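Insulinase family protease (Yersinia pestis, PDB 3GO9) is predicted to be a peptidase of the insulinase (M16) family, which would hydrolyse peptide bonds in its substrates. Local coordinates at residues Thr346-Ala349 and Arg350-Ala354. Residues are numbered along the deposited sequence; the frame is centred on the assembly and turned at random. Where two conformers were deposited one is given.
Sequences TFVA and RELAA. With ZN (zinc ion), chain D.
The guanidinium group of Arg350, in one of its two conformers, turns its edge to the carbonyl of Thr346, whose O lies in the plane of the group, 3.7 Å from NE; the hydrogen bond that this O accepts comes instead from the backbone N of Arg350, at 2.9 Å. Both residues belong to helix 341-358, in the part of the chain assigned to the M16 inactive domain, and they stand one turn apart in i to i+4 spacing. In the same conformer the arginine chain runs back along the helix across the threonine methyl, with CD 3.9 Å from Thr346 CG2. Thr346 OG1 faces the other way, bonded to the carbonyl of Thr342 in the preceding turn.

Next to this pair, one water ties two groups together: it donates to Phe347 O and to Glu351 OE2 (2.9 Å). It may also accept a bond from Arg350 NH2, but that one is weak and tentative, resting on the single conformer. The water thus supplements the long, weak bond from Glu351 N to Phe347 O, 3.4 Å. A bend at chi2 of Glu351 (-57°) accompanies the split use of its two oxygens, OE2 taking the water and OE1 the zinc ion, a site that His302 of helix 283-309 completes from the protein side.

On the buried side, Val348 CG1 lies 4.2 Å from Leu352 CG, and both side chains reach strand 327-336, at Leu334 and Ile332 respectively. Ala349 instead meets Tyr461 and Ile464 of helix 454-465, so the helix is covered on more than one flank. The backbone bond from Leu352 N to Val348 O is nearly straight at 165°. At the zinc ion, Glu351 OE1 binds at 2.0 Å, while OE2 of the same carboxylate stays 3.3 Å from the metal.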
# COMPACT_ATOMS: atom_id res chain seq x y z
N THR A 346 -12.61 10.66 25.91
CA THR A 346 -12.21 10.46 27.31
C THR A 346 -12.06 8.96 27.62
O THR A 346 -11.09 8.55 28.29
CB THR A 346 -13.21 11.17 28.27
OG1 THR A 346 -13.11 12.60 28.09
CG2 THR A 346 -12.89 10.81 29.73
N PHE A 347 -13.00 8.15 27.13
CA PHE A 347 -12.96 6.70 27.29
C PHE A 347 -11.65 6.15 26.75
O PHE A 347 -10.95 5.42 27.42
CB PHE A 347 -14.12 6.02 26.54
CG PHE A 347 -13.94 4.54 26.40
CD1 PHE A 347 -14.07 3.71 27.51
CD2 PHE A 347 -13.59 3.96 25.19
CE1 PHE A 347 -13.88 2.33 27.39
CE2 PHE A 347 -13.39 2.55 25.07
CZ PHE A 347 -13.52 1.76 26.17
N VAL A 348 -11.32 6.51 25.51
CA VAL A 348 -10.07 6.00 24.92
C VAL A 348 -8.82 6.58 25.63
O VAL A 348 -7.88 5.86 25.86
CB VAL A 348 -10.01 6.25 23.39
CG1 VAL A 348 -8.66 5.83 22.83
CG2 VAL A 348 -11.13 5.48 22.70
N ALA A 349 -8.82 7.87 25.93
CA ALA A 349 -7.65 8.53 26.53
C ALA A 349 -7.37 7.92 27.90
O ALA A 349 -6.23 7.76 28.30
CB ALA A 349 -7.87 10.00 26.68
N ARG A 350 -8.41 7.53 28.62
CA ARG A 350 -8.13 6.91 29.92
C ARG A 350 -7.54 5.52 29.76
O ARG A 350 -6.71 5.10 30.58
CB ARG A 350 -9.40 6.91 30.77
CG ARG A 350 -9.77 8.34 31.27
CD ARG A 350 -11.00 8.37 32.09
NE ARG A 350 -11.85 7.27 31.68
CZ ARG A 350 -12.53 6.48 32.49
NH1 ARG A 350 -12.54 6.67 33.81
NH2 ARG A 350 -13.25 5.49 31.96
N GLU A 351 -7.91 4.81 28.71
CA GLU A 351 -7.25 3.53 28.41
C GLU A 351 -5.77 3.73 28.06
O GLU A 351 -4.88 3.01 28.53
CB GLU A 351 -7.89 2.80 27.26
CG GLU A 351 -9.22 2.27 27.56
CD GLU A 351 -9.19 1.35 28.76
OE1 GLU A 351 -8.36 0.43 28.74
OE2 GLU A 351 -9.99 1.58 29.71
N LEU A 352 -5.50 4.70 27.21
CA LEU A 352 -4.11 4.98 26.84
C LEU A 352 -3.24 5.40 28.05
O LEU A 352 -2.11 4.96 28.18
CB LEU A 352 -4.03 6.02 25.76
CG LEU A 352 -4.73 5.72 24.43
CD1 LEU A 352 -4.55 6.98 23.57
CD2 LEU A 352 -4.27 4.45 23.74
N ALA A 353 -3.80 6.20 28.94
CA ALA A 353 -3.11 6.63 30.14
C ALA A 353 -2.78 5.43 31.02
O ALA A 353 -1.67 5.34 31.56
CB ALA A 353 -3.91 7.61 30.89
N ALA A 354 -3.74 4.54 31.18
CA ALA A 354 -3.53 3.33 32.00
C ALA A 354 -2.52 2.40 31.36
O ALA A 354 -1.62 1.86 32.04
CB ALA A 354 -4.90 2.60 32.25
ZN ZN D . -7.87 -0.95 30.09
O HOH W 1 -11.58 3.99 29.73
O HOH W 2 -6.45 -0.22 31.28